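Local coordinates for 5-Carboxyvanillate Decarboxylase (Novosphingobium aromaticivorans, PDB 4QRN), which probably removes a carboxyl group from 5-carboxyvanillate, as a metal-binding decarboxylase of the amidohydrolase family, at residues 277-280 against 281-285; 50-53 against 54-58; 357-360 against 361-365; 164-167 against 168-172; 235-238 against 239-243. All blocks are in the same frame, centred on the assembly; numbering follows the deposited sequence. Where two conformers were deposited one is given.

Contact 1 (277-280 against 281-285)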
loop_
_atom_site.group_PDB
_atom_site.type_symbol
_atom_site.label_atom_id
_atom_site.label_comp_id
_atom_site.label_asym_id
_atom_site.label_seq_id
_atom_site.Cartn_x
_atom_site.Cartn_y
_atom_site.Cartn_z
ATOM N N TYR A 277 -5.872 -8.910 -11.456
ATOM C CA TYR A 277 -5.387 -10.249 -11.746
ATOM C C TYR A 277 -5.691 -11.183 -10.571
ATOM O O TYR A 277 -6.220 -12.285 -10.755
ATOM C CB TYR A 277 -3.875 -10.250 -12.045
ATOM C CG TYR A 277 -3.420 -11.622 -12.474
ATOM C CD1 TYR A 277 -3.015 -12.553 -11.539
ATOM C CD2 TYR A 277 -3.489 -12.009 -13.808
ATOM C CE1 TYR A 277 -2.652 -13.849 -11.916
ATOM C CE2 TYR A 277 -3.154 -13.285 -14.205
ATOM C CZ TYR A 277 -2.735 -14.206 -13.259
ATOM O OH TYR A 277 -2.395 -15.481 -13.646
ATOM N N MET A 278 -5.338 -10.764 -9.365
ATOM C CA MET A 278 -5.494 -11.634 -8.213
ATOM C C MET A 278 -6.931 -11.723 -7.724
ATOM O O MET A 278 -7.331 -12.775 -7.204
ATOM C CB MET A 278 -4.517 -11.241 -7.099
ATOM C CG MET A 278 -3.055 -11.503 -7.468
ATOM S SD MET A 278 -2.829 -13.279 -7.804
ATOM C CE MET A 278 -1.084 -13.391 -8.130
ATOM N N HIS A 279 -7.718 -10.672 -7.930
ATOM C CA HIS A 279 -9.141 -10.765 -7.659
ATOM C C HIS A 279 -9.748 -11.858 -8.549
ATOM O O HIS A 279 -10.464 -12.758 -8.072
ATOM C CB HIS A 279 -9.844 -9.434 -7.915
ATOM C CG HIS A 279 -11.309 -9.520 -7.695
ATOM N ND1 HIS A 279 -12.214 -9.440 -8.728
ATOM C CD2 HIS A 279 -12.027 -9.750 -6.573
ATOM C CE1 HIS A 279 -13.433 -9.579 -8.242
ATOM N NE2 HIS A 279 -13.347 -9.758 -6.937
ATOM N N GLN A 280 -9.452 -11.797 -9.846
ATOM C CA GLN A 280 -9.949 -12.810 -10.769
ATOM C C GLN A 280 -9.474 -14.210 -10.399
ATOM O O GLN A 280 -10.241 -15.172 -10.449
ATOM C CB GLN A 280 -9.510 -12.489 -12.192
ATOM C CG GLN A 280 -10.288 -11.350 -12.763
ATOM C CD GLN A 280 -11.693 -11.744 -13.033
ATOM O OE1 GLN A 280 -11.980 -12.857 -13.475
ATOM N NE2 GLN A 280 -12.599 -10.839 -12.747
ATOM N N ALA A 281 -8.207 -14.340 -10.036
ATOM C CA ALA A 281 -7.667 -15.652 -9.687
ATOM C C ALA A 281 -8.434 -16.239 -8.523
ATOM O O ALA A 281 -8.778 -17.418 -8.515
ATOM C CB ALA A 281 -6.183 -15.530 -9.328
ATOM N N GLY A 282 -8.728 -15.402 -7.534
ATOM C CA GLY A 282 -9.460 -15.856 -6.365
ATOM C C GLY A 282 -10.886 -16.243 -6.709
ATOM O O GLY A 282 -11.380 -17.284 -6.286
ATOM N N VAL A 283 -11.580 -15.401 -7.459
ATOM C CA VAL A 283 -12.971 -15.689 -7.776
ATOM C C VAL A 283 -13.055 -16.969 -8.591
ATOM O O VAL A 283 -13.904 -17.815 -8.325
ATOM C CB VAL A 283 -13.608 -14.514 -8.558
ATOM C CG1 VAL A 283 -14.956 -14.898 -9.188
ATOM C CG2 VAL A 283 -13.792 -13.284 -7.657
ATOM N N ARG A 284 -12.176 -17.120 -9.570
ATOM C CA ARG A 284 -12.221 -18.254 -10.485
ATOM C C ARG A 284 -11.870 -19.574 -9.805
ATOM O O ARG A 284 -12.278 -20.628 -10.279
ATOM C CB ARG A 284 -11.269 -17.999 -11.658
ATOM C CG ARG A 284 -11.706 -16.909 -12.642
ATOM C CD ARG A 284 -10.525 -16.403 -13.495
ATOM N NE ARG A 284 -10.977 -15.371 -14.429
ATOM C CZ ARG A 284 -11.329 -15.579 -15.698
ATOM N NH1 ARG A 284 -11.253 -16.789 -16.236
ATOM N NH2 ARG A 284 -11.741 -14.568 -16.448
ATOM N N SER A 285 -11.126 -19.536 -8.711
ATOM C CA SER A 285 -10.750 -20.747 -7.995
ATOM C C SER A 285 -11.654 -20.956 -6.784
ATOM O O SER A 285 -11.440 -21.885 -6.010
ATOM C CB SER A 285 -9.277 -20.670 -7.591
ATOM O OG SER A 285 -9.042 -19.598 -6.701
#
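One face of the H279 imidazole carries a methyl group of V283, and the edge of the R284 guanidinium meets the side-chain amide of Q280. Both are i to i+4 pairs in the last turns of helix 268-284. V283 CG2 lies 3.9 Å from the centroid of the H279 ring, 25° off its normal. This is a CH-pi contact, displaced toward the NE2 rim. H279 CG stands anti to the backbone N (chi1 178°), which leaves the ring beside the next turn. M291 touches both side chains of the pair from a following loop. Q280 OE1 accepts a hydrogen bond from R284 NE at 2.9 Å. The donor lies in the plane of the amide carbonyl, while the amide and guanidinium planes are 67° apart. A leucine in place of Q280 would probably deprive R284 NE of this acceptor and let the guanidinium swing more freely. On another side of the helix, M278 touches a bound nitrobenzoate ligand, and M278 and Y277 pack on Q340 of the second subunit. A281 CB sits 4.3 Å from M278 SD. Just beyond the helix, S285 OG donates to A281 O at 2.8 Å.

Contact 2 (50-53 against 54-58)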
loop_
_atom_site.group_PDB
_atom_site.type_symbol
_atom_site.label_atom_id
_atom_site.label_comp_id
_atom_site.label_asym_id
_atom_site.label_seq_id
_atom_site.Cartn_x
_atom_site.Cartn_y
_atom_site.Cartn_z
ATOM N N ILE A 50 -11.705 16.556 21.069
ATOM C CA ILE A 50 -10.323 16.270 21.466
ATOM C C ILE A 50 -10.259 15.950 22.972
ATOM O O ILE A 50 -9.524 15.056 23.384
ATOM C CB ILE A 50 -9.333 17.405 21.078
ATOM C CG1 ILE A 50 -9.416 17.745 19.572
ATOM C CG2 ILE A 50 -7.893 17.027 21.455
ATOM C CD1 ILE A 50 -9.253 16.557 18.635
ATOM N N ASP A 51 -11.041 16.665 23.784
ATOM C CA ASP A 51 -11.066 16.367 25.215
ATOM C C ASP A 51 -11.587 14.953 25.490
ATOM O O ASP A 51 -11.122 14.301 26.423
ATOM C CB ASP A 51 -11.935 17.380 25.954
ATOM C CG ASP A 51 -11.289 18.737 26.075
ATOM O OD1 ASP A 51 -10.079 18.867 25.805
ATOM O OD2 ASP A 51 -12.019 19.678 26.443
ATOM N N VAL A 52 -12.538 14.458 24.688
ATOM C CA VAL A 52 -12.965 13.064 24.843
ATOM C C VAL A 52 -11.814 12.116 24.508
ATOM O O VAL A 52 -11.606 11.126 25.231
ATOM C CB VAL A 52 -14.192 12.714 23.973
ATOM C CG1 VAL A 52 -14.485 11.210 24.033
ATOM C CG2 VAL A 52 -15.396 13.529 24.430
ATOM N N TYR A 53 -11.044 12.401 23.458
ATOM C CA TYR A 53 -9.900 11.543 23.179
ATOM C C TYR A 53 -8.950 11.507 24.366
ATOM O O TYR A 53 -8.449 10.449 24.751
ATOM C CB TYR A 53 -9.137 12.045 21.962
ATOM C CG TYR A 53 -9.907 12.100 20.647
ATOM C CD1 TYR A 53 -11.100 11.386 20.439
ATOM C CD2 TYR A 53 -9.421 12.879 19.616
ATOM C CE1 TYR A 53 -11.770 11.445 19.225
ATOM C CE2 TYR A 53 -10.068 12.943 18.397
ATOM C CZ TYR A 53 -11.230 12.235 18.209
ATOM O OH TYR A 53 -11.846 12.324 16.980
ATOM N N LEU A 54 -8.674 12.667 24.958
ATOM C CA LEU A 54 -7.781 12.702 26.115
ATOM C C LEU A 54 -8.356 11.900 27.289
ATOM O O LEU A 54 -7.626 11.202 27.990
ATOM C CB LEU A 54 -7.499 14.149 26.529
ATOM C CG LEU A 54 -6.577 14.918 25.571
ATOM C CD1 LEU A 54 -6.556 16.406 25.911
ATOM C CD2 LEU A 54 -5.151 14.362 25.554
ATOM N N ARG A 55 -9.661 11.994 27.494
ATOM C CA ARG A 55 -10.318 11.218 28.542
ATOM C C ARG A 55 -10.146 9.720 28.300
ATOM O O ARG A 55 -9.867 8.962 29.241
ATOM C CB ARG A 55 -11.803 11.590 28.588
ATOM C CG ARG A 55 -12.573 10.961 29.735
ATOM C CD ARG A 55 -14.056 11.199 29.545
ATOM N NE ARG A 55 -14.631 10.267 28.581
ATOM C CZ ARG A 55 -15.652 10.545 27.779
ATOM N NH1 ARG A 55 -16.182 11.759 27.734
ATOM N NH2 ARG A 55 -16.140 9.610 26.978
ATOM N N MET A 56 -10.319 9.286 27.052
ATOM C CA MET A 56 -10.197 7.874 26.705
ATOM C C MET A 56 -8.765 7.394 26.853
ATOM O O MET A 56 -8.517 6.250 27.267
ATOM C CB MET A 56 -10.666 7.657 25.257
ATOM C CG MET A 56 -12.161 7.881 25.107
ATOM S SD MET A 56 -12.750 7.709 23.400
ATOM C CE MET A 56 -12.351 6.009 23.025
ATOM N N ILE A 57 -7.806 8.259 26.541
ATOM C CA ILE A 57 -6.409 7.907 26.750
ATOM C C ILE A 57 -6.136 7.746 28.254
ATOM O O ILE A 57 -5.517 6.762 28.689
ATOM C CB ILE A 57 -5.478 8.924 26.088
ATOM C CG1 ILE A 57 -5.642 8.850 24.556
ATOM C CG2 ILE A 57 -4.020 8.679 26.499
ATOM C CD1 ILE A 57 -5.008 10.023 23.824
ATOM N N ARG A 58 -6.634 8.689 29.054
ATOM C CA ARG A 58 -6.409 8.657 30.499
ATOM C C ARG A 58 -7.055 7.437 31.141
ATOM O O ARG A 58 -6.487 6.848 32.072
ATOM C CB ARG A 58 -6.986 9.906 31.164
ATOM C CG ARG A 58 -6.219 11.191 30.946
ATOM C CD ARG A 58 -6.640 12.257 31.967
ATOM N NE ARG A 58 -8.097 12.390 32.088
ATOM C CZ ARG A 58 -8.854 13.221 31.371
ATOM N NH1 ARG A 58 -8.318 14.020 30.451
ATOM N NH2 ARG A 58 -10.165 13.252 31.578
HETATM O O HOH W 1 -10.303 15.430 28.778
#
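The guanidinium of R55 lies alongside V52, one turn back on helix 47-59, with V52 CG1 over one face. R55 NH2 is 3.7 Å from V52 CG1. The R55 side chain bends at chi3 (80°), which turns the flat group back along the valine. Its charge is met elsewhere: R55 NH1 forms a salt bridge with E124 on helix 122-142, a helix that V52 also touches. An alanine at R55 would probably leave E124 without this mate and uncover one side of V52.

The backbone acceptors are met in the regular i to i+4 pattern. I50 O takes L54 N at 3.0 Å, and V52 O takes M56 N at 2.9 Å. D51 O is gripped twice. It accepts from R55 N at 2.9 Å and from a water at 2.7 Å. D51 OD1 forms a salt bridge with R47, at the start of the same helix, and Y53 OH bonds to G115 O. M56 SD rests 4.0 Å from V52 CG1, an apolar contact. The polar ends thus find their partners mainly beyond these two turns. The R55-E124 salt bridge ties the helix to helix 122-142, D51-R47 stays within it, and the aliphatic parts pack along it.

Contact 3 (357-360 against 361-365)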
loop_
_atom_site.group_PDB
_atom_site.type_symbol
_atom_site.label_atom_id
_atom_site.label_comp_id
_atom_site.label_asym_id
_atom_site.label_seq_id
_atom_site.Cartn_x
_atom_site.Cartn_y
_atom_site.Cartn_z
ATOM N N GLN A 357 -6.509 23.236 -19.641
ATOM C CA GLN A 357 -7.803 22.616 -19.485
ATOM C C GLN A 357 -7.758 21.523 -18.404
ATOM O O GLN A 357 -8.669 21.423 -17.558
ATOM C CB GLN A 357 -8.248 22.030 -20.830
ATOM C CG GLN A 357 -8.560 23.109 -21.872
ATOM C CD GLN A 357 -7.326 23.699 -22.649
ATOM O OE1 GLN A 357 -6.145 23.305 -22.468
ATOM N NE2 GLN A 357 -7.623 24.659 -23.523
ATOM N N THR A 358 -6.721 20.684 -18.423
ATOM C CA THR A 358 -6.604 19.631 -17.426
ATOM C C THR A 358 -6.350 20.216 -16.039
ATOM O O THR A 358 -6.901 19.733 -15.037
ATOM C CB THR A 358 -5.476 18.682 -17.835
ATOM O OG1 THR A 358 -5.792 18.091 -19.107
ATOM C CG2 THR A 358 -5.249 17.584 -16.765
ATOM N N LYS A 359 -5.494 21.234 -15.975
ATOM C CA LYS A 359 -5.175 21.848 -14.697
ATOM C C LYS A 359 -6.426 22.463 -14.052
ATOM O O LYS A 359 -6.600 22.399 -12.827
ATOM C CB LYS A 359 -4.025 22.845 -14.884
ATOM C CG LYS A 359 -3.420 23.397 -13.603
ATOM C CD LYS A 359 -2.176 24.220 -13.869
ATOM C CE LYS A 359 -0.960 23.381 -14.230
ATOM N NZ LYS A 359 0.112 24.237 -14.844
ATOM N N LYS A 360 -7.286 23.079 -14.863
ATOM C CA LYS A 360 -8.533 23.645 -14.345
ATOM C C LYS A 360 -9.491 22.562 -13.841
ATOM O O LYS A 360 -10.175 22.769 -12.834
ATOM C CB LYS A 360 -9.197 24.546 -15.402
ATOM C CG LYS A 360 -10.517 25.107 -14.958
ATOM C CD LYS A 360 -11.063 26.110 -15.960
ATOM C CE LYS A 360 -12.300 26.807 -15.403
ATOM N NZ LYS A 360 -12.894 27.778 -16.390
ATOM N N LYS A 361 -9.554 21.416 -14.515
ATOM C CA LYS A 361 -10.330 20.291 -13.983
ATOM C C LYS A 361 -9.789 19.867 -12.611
ATOM O O LYS A 361 -10.549 19.681 -11.665
ATOM C CB LYS A 361 -10.276 19.099 -14.935
ATOM C CG LYS A 361 -11.034 19.327 -16.235
ATOM C CD LYS A 361 -10.924 18.072 -17.111
ATOM C CE LYS A 361 -11.693 18.213 -18.409
ATOM N NZ LYS A 361 -11.709 16.902 -19.146
ATOM N N PHE A 362 -8.463 19.685 -12.540
ATOM C CA PHE A 362 -7.792 19.234 -11.326
ATOM C C PHE A 362 -8.055 20.171 -10.145
ATOM O O PHE A 362 -8.405 19.720 -9.055
ATOM C CB PHE A 362 -6.294 19.107 -11.640
ATOM C CG PHE A 362 -5.440 18.787 -10.439
ATOM C CD1 PHE A 362 -5.497 17.533 -9.829
ATOM C CD2 PHE A 362 -4.558 19.723 -9.919
ATOM C CE1 PHE A 362 -4.700 17.238 -8.723
ATOM C CE2 PHE A 362 -3.758 19.424 -8.811
ATOM C CZ PHE A 362 -3.831 18.181 -8.235
ATOM N N PHE A 363 -7.893 21.475 -10.344
ATOM C CA PHE A 363 -8.030 22.422 -9.244
ATOM C C PHE A 363 -9.458 22.807 -8.905
ATOM O O PHE A 363 -9.743 23.156 -7.763
ATOM C CB PHE A 363 -7.257 23.712 -9.533
ATOM C CG PHE A 363 -5.813 23.692 -9.081
ATOM C CD1 PHE A 363 -5.502 23.757 -7.732
ATOM C CD2 PHE A 363 -4.770 23.691 -10.007
ATOM C CE1 PHE A 363 -4.173 23.853 -7.300
ATOM C CE2 PHE A 363 -3.437 23.741 -9.584
ATOM C CZ PHE A 363 -3.156 23.842 -8.233
ATOM N N GLN A 364 -10.334 22.839 -9.915
ATOM C CA GLN A 364 -11.646 23.481 -9.766
ATOM C C GLN A 364 -12.809 22.641 -10.250
ATOM O O GLN A 364 -13.717 22.349 -9.483
ATOM C CB GLN A 364 -11.664 24.815 -10.518
ATOM C CG GLN A 364 -13.024 25.510 -10.409
ATOM C CD GLN A 364 -13.137 26.705 -11.331
ATOM O OE1 GLN A 364 -12.150 27.353 -11.692
ATOM N NE2 GLN A 364 -14.344 26.965 -11.780
ATOM N N THR A 365 -12.867 22.325 -11.548
ATOM C CA THR A 365 -14.158 21.906 -12.079
ATOM C C THR A 365 -14.514 20.462 -11.776
ATOM O O THR A 365 -15.706 20.141 -11.742
ATOM C CB THR A 365 -14.310 22.225 -13.575
ATOM O OG1 THR A 365 -13.317 21.530 -14.315
ATOM C CG2 THR A 365 -14.169 23.729 -13.821
HETATM O O HOH W 2 -15.129 28.404 -14.470
#
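K359 and F363 lie side by side and point the same way. K359 CG meets the ring at its edge, in plane, 3.9 Å from F363 CD2. Beyond this the lysine bends at chi3 (-74°), and its NZ bonds to the carbonyl oxygens of D350 and M352. The F363 ring has F362 CD2 over one face, and it also stacks with Y35.

K360 and Q364 run alongside each other in the same way. K360 is extended to its tip, with CE 3.8 Å from Q364 OE1. A water joins the two ends, accepting from K360 NZ at 3.0 Å and from Q364 NE2 at 3.2 Å. Q364 OE1 itself takes the backbone N of L36. T365 crosses K360 obliquely, its CG2 3.9 Å from K360 CE.

The backbone of helix 356-370 widens here into a pi-type turn at 361-365. K360 O accepts two hydrogen bonds, from Q364 N at 2.9 Å and from T365 N at 3.0 Å. The two donors reach it from opposite faces of the carbonyl plane. The Q364 phi of -132° departs from the usual helical value where the turn widens.

K361 takes another direction and carries its NZ to salt bridges with E328 and D329. The F362 side chain packs against I319 of helix 316-326 and N310, and T358 OG1 bonds to E328.

Contact 4 (164-167 against 168-172)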
loop_
_atom_site.group_PDB
_atom_site.type_symbol
_atom_site.label_atom_id
_atom_site.label_comp_id
_atom_site.label_asym_id
_atom_site.label_seq_id
_atom_site.Cartn_x
_atom_site.Cartn_y
_atom_site.Cartn_z
ATOM N N GLU A 164 -28.753 11.570 9.831
ATOM C CA GLU A 164 -27.834 12.701 9.850
ATOM C C GLU A 164 -27.312 13.036 8.443
ATOM O O GLU A 164 -27.036 14.208 8.151
ATOM C CB GLU A 164 -26.691 12.423 10.833
ATOM C CG GLU A 164 -25.855 13.664 11.180
ATOM C CD GLU A 164 -26.556 14.673 12.102
ATOM O OE1 GLU A 164 -27.790 14.582 12.347
ATOM O OE2 GLU A 164 -25.844 15.587 12.594
ATOM N N ILE A 165 -27.172 12.027 7.584
ATOM C CA ILE A 165 -26.864 12.264 6.179
ATOM C C ILE A 165 -27.988 13.115 5.561
ATOM O O ILE A 165 -27.725 14.109 4.873
ATOM C CB ILE A 165 -26.706 10.926 5.455
ATOM C CG1 ILE A 165 -25.389 10.263 5.894
ATOM C CG2 ILE A 165 -26.754 11.100 3.930
ATOM C CD1 ILE A 165 -25.325 8.787 5.577
ATOM N N HIS A 166 -29.238 12.752 5.829
ATOM C CA HIS A 166 -30.355 13.549 5.340
ATOM C C HIS A 166 -30.380 14.941 5.940
ATOM O O HIS A 166 -30.610 15.911 5.228
ATOM C CB HIS A 166 -31.656 12.798 5.595
ATOM C CG HIS A 166 -31.947 11.796 4.526
ATOM N ND1 HIS A 166 -32.522 12.155 3.320
ATOM C CD2 HIS A 166 -31.742 10.457 4.469
ATOM C CE1 HIS A 166 -32.653 11.079 2.567
ATOM N NE2 HIS A 166 -32.186 10.037 3.236
ATOM N N ARG A 167 -30.139 15.060 7.242
ATOM C CA ARG A 167 -30.168 16.374 7.875
ATOM C C ARG A 167 -29.072 17.266 7.294
ATOM O O ARG A 167 -29.292 18.440 7.015
ATOM C CB ARG A 167 -30.026 16.251 9.388
ATOM C CG ARG A 167 -30.281 17.561 10.101
ATOM C CD ARG A 167 -30.186 17.418 11.611
ATOM N NE ARG A 167 -28.813 17.338 12.117
ATOM C CZ ARG A 167 -28.106 18.363 12.606
ATOM N NH1 ARG A 167 -26.889 18.140 13.072
ATOM N NH2 ARG A 167 -28.599 19.607 12.607
ATOM N N GLY A 168 -27.882 16.704 7.099
ATOM C CA GLY A 168 -26.789 17.478 6.540
ATOM C C GLY A 168 -27.096 17.979 5.141
ATOM O O GLY A 168 -26.842 19.128 4.806
ATOM N N ALA A 169 -27.685 17.124 4.320
ATOM C CA ALA A 169 -27.976 17.500 2.941
ATOM C C ALA A 169 -29.125 18.503 2.867
ATOM O O ALA A 169 -29.069 19.449 2.090
ATOM C CB ALA A 169 -28.284 16.250 2.122
ATOM N N ARG A 170 -30.169 18.294 3.658
ATOM C CA ARG A 170 -31.390 19.090 3.543
ATOM C C ARG A 170 -31.379 20.378 4.354
ATOM O O ARG A 170 -31.891 21.405 3.892
ATOM C CB ARG A 170 -32.577 18.221 3.974
ATOM C CG ARG A 170 -33.928 18.933 4.039
ATOM C CD ARG A 170 -35.014 18.019 4.605
ATOM N NE ARG A 170 -34.649 17.481 5.920
ATOM C CZ ARG A 170 -34.356 16.207 6.176
ATOM N NH1 ARG A 170 -34.036 15.846 7.412
ATOM N NH2 ARG A 170 -34.387 15.286 5.219
ATOM N N GLU A 171 -30.847 20.313 5.569
ATOM C CA GLU A 171 -30.890 21.421 6.503
ATOM C C GLU A 171 -29.580 22.186 6.627
ATOM O O GLU A 171 -29.603 23.403 6.862
ATOM C CB GLU A 171 -31.335 20.902 7.865
ATOM C CG GLU A 171 -32.716 20.236 7.798
ATOM C CD GLU A 171 -33.203 19.712 9.133
ATOM O OE1 GLU A 171 -32.923 20.361 10.163
ATOM O OE2 GLU A 171 -33.872 18.653 9.147
ATOM N N LEU A 172 -28.446 21.501 6.473
ATOM C CA LEU A 172 -27.160 22.128 6.787
ATOM C C LEU A 172 -26.363 22.551 5.558
ATOM O O LEU A 172 -25.324 23.193 5.700
ATOM C CB LEU A 172 -26.295 21.193 7.636
ATOM C CG LEU A 172 -26.948 20.728 8.947
ATOM C CD1 LEU A 172 -25.958 19.907 9.746
ATOM C CD2 LEU A 172 -27.473 21.890 9.800
#
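Van der Waals packing sets L172 on R167: CD1 lies over one face of the guanidinium, 3.9 Å from R167 CZ. L172 also touches A137 of helix 122-142. E171 crosses R167 at about a right angle, its CD 3.8 Å from R167 CG.

A salt bridge fixes the rotation of the same guanidinium. Two nitrogens grip E164 side-on: R167 NE meets OE1 at 2.9 Å, and NH1 meets OE2 at 2.8 Å. Both acceptors lie in the guanidinium plane, but the carboxylate is tilted, with NE above its plane. The chi3 bend (77°) turns R167 toward E164, and NH2 goes on to D134 of helix 122-142. R170 has a weak salt bridge, from NH1 to E171 OE2. Its guanidinium lies over H166 O. The ring and guanidinium planes are 11° apart, but the two are not stacked; R170 NH2 is 3.7 Å from H166 CB. H166 NE2 bonds to E202.

Backbone bonds run i to i+4 as far as E171 N, which meets R167 O at 2.8 Å. R167 O also accepts from L172 N at 3.2 Å. Such sharing is common where a helix runs out, consistent with the end of helix 158-170, packed between helices 122-142 and 194-203.

Contact 5 (235-238 against 239-243)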
loop_
_atom_site.group_PDB
_atom_site.type_symbol
_atom_site.label_atom_id
_atom_site.label_comp_id
_atom_site.label_asym_id
_atom_site.label_seq_id
_atom_site.Cartn_x
_atom_site.Cartn_y
_atom_site.Cartn_z
ATOM N N GLY A 235 -2.586 4.629 4.686
ATOM C CA GLY A 235 -2.825 4.118 3.347
ATOM C C GLY A 235 -3.221 2.656 3.343
ATOM O O GLY A 235 -4.022 2.233 2.516
ATOM N N VAL A 236 -2.635 1.873 4.241
ATOM C CA VAL A 236 -3.001 0.465 4.369
ATOM C C VAL A 236 -4.471 0.365 4.762
ATOM O O VAL A 236 -5.261 -0.354 4.137
ATOM C CB VAL A 236 -2.105 -0.219 5.413
ATOM C CG1 VAL A 236 -2.664 -1.610 5.782
ATOM C CG2 VAL A 236 -0.647 -0.316 4.915
ATOM N N GLU A 237 -4.836 1.064 5.840
ATOM C CA GLU A 237 -6.185 1.000 6.383
ATOM C C GLU A 237 -7.222 1.414 5.334
ATOM O O GLU A 237 -8.239 0.763 5.128
ATOM C CB GLU A 237 -6.245 1.898 7.625
ATOM C CG GLU A 237 -7.638 2.252 8.099
ATOM C CD GLU A 237 -8.522 1.111 8.585
ATOM O OE1 GLU A 237 -8.019 0.023 8.926
ATOM O OE2 GLU A 237 -9.744 1.357 8.659
ATOM N N THR A 238 -6.958 2.538 4.675
ATOM C CA THR A 238 -7.969 3.138 3.810
ATOM C C THR A 238 -8.047 2.396 2.478
ATOM O O THR A 238 -9.135 2.161 1.956
ATOM C CB THR A 238 -7.655 4.621 3.589
ATOM O OG1 THR A 238 -7.387 5.235 4.845
ATOM C CG2 THR A 238 -8.842 5.326 2.950
ATOM N N GLY A 239 -6.901 2.028 1.915
ATOM C CA GLY A 239 -6.908 1.226 0.708
ATOM C C GLY A 239 -7.586 -0.118 0.949
ATOM O O GLY A 239 -8.360 -0.595 0.117
ATOM N N MET A 240 -7.302 -0.745 2.080
ATOM C CA MET A 240 -7.987 -1.986 2.425
ATOM C C MET A 240 -9.498 -1.778 2.469
ATOM O O MET A 240 -10.272 -2.601 1.983
ATOM C CB MET A 240 -7.510 -2.517 3.781
ATOM C CG MET A 240 -8.152 -3.851 4.146
ATOM S SD MET A 240 -7.692 -4.422 5.793
ATOM C CE MET A 240 -8.400 -3.175 6.841
ATOM N N HIS A 241 -9.916 -0.686 3.101
ATOM C CA HIS A 241 -11.343 -0.428 3.279
ATOM C C HIS A 241 -12.042 -0.232 1.936
ATOM O O HIS A 241 -13.100 -0.822 1.682
ATOM C CB HIS A 241 -11.528 0.781 4.179
ATOM C CG HIS A 241 -12.859 0.842 4.856
ATOM N ND1 HIS A 241 -13.040 1.600 5.984
ATOM C CD2 HIS A 241 -14.039 0.193 4.643
ATOM C CE1 HIS A 241 -14.282 1.441 6.412
ATOM N NE2 HIS A 241 -14.913 0.587 5.630
ATOM N N LEU A 242 -11.464 0.595 1.066
ATOM C CA LEU A 242 -12.050 0.794 -0.249
ATOM C C LEU A 242 -12.056 -0.523 -1.026
ATOM O O LEU A 242 -13.053 -0.877 -1.683
ATOM C CB LEU A 242 -11.319 1.880 -1.006
ATOM C CG LEU A 242 -11.807 2.115 -2.440
ATOM C CD1 LEU A 242 -13.307 2.419 -2.514
ATOM C CD2 LEU A 242 -10.988 3.232 -3.063
ATOM N N LEU A 243 -10.950 -1.274 -0.970
ATOM C CA LEU A 243 -10.883 -2.526 -1.709
ATOM C C LEU A 243 -11.945 -3.516 -1.229
ATOM O O LEU A 243 -12.586 -4.193 -2.033
ATOM C CB LEU A 243 -9.484 -3.118 -1.606
ATOM C CG LEU A 243 -9.230 -4.386 -2.416
ATOM C CD1 LEU A 243 -9.525 -4.200 -3.907
ATOM C CD2 LEU A 243 -7.782 -4.849 -2.226
#
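E237 meets M240 one turn along a buried part of helix 233-248, which runs past the metal site of this amidohydrolase-family protein, the T238 side chain about 9 Å from the manganese. From CB the E237 side chain passes through CG and bends at chi2 (64°). The contacts are made by the carboxylate. E237 OE1 is 3.8 Å from M240 CE and accepts from Y187 OH. E237 OE2 takes S181 OG and the backbone N of H182. Both oxygens of this buried acid are therefore supplied with donors.

H241 ND1 shares S181 OG as a partner, while its own distance to E237 OE2 is 4.3 Å. Its NE2 bonds to the backbone N of L188, and the ring meets Y187 edge-to-face. S181 thus stands between the acid and the imidazole and probably helps to set both.

The M240 chain runs extended to SD and bends at chi3 (64°), which turns CE back to the glutamate. M240 also packs on F232 of the second subunit, and V236 packs on V236 of that subunit.

T238 lies on the side toward the metal ligand H210, their side chains about 6 Å apart. Its OG1 bonds back to F234 O. L242 N reaches T238 O at 2.9 Å in a nearly straight bond, the N-H...O angle being 173°.

Overall arrangement
From the N terminus the chain runs through contacts 2, 4, 5, 1 and 3 in turn. Each lies within one helix or at its end and closes only a helical turn, so none nests in or crosses another. Contact 2 sits on helix 47-59, beside helices 64-75 and 122-142. Contact 4 also leans on helix 122-142, at the end of helix 158-170. Contact 5, a buried contact on helix 233-248, touches helix 268-284, which carries contact 1. These two have centres 19 Å apart and both meet the second subunit. Contact 3, near the C terminus, lies across the chain's centre from contact 2.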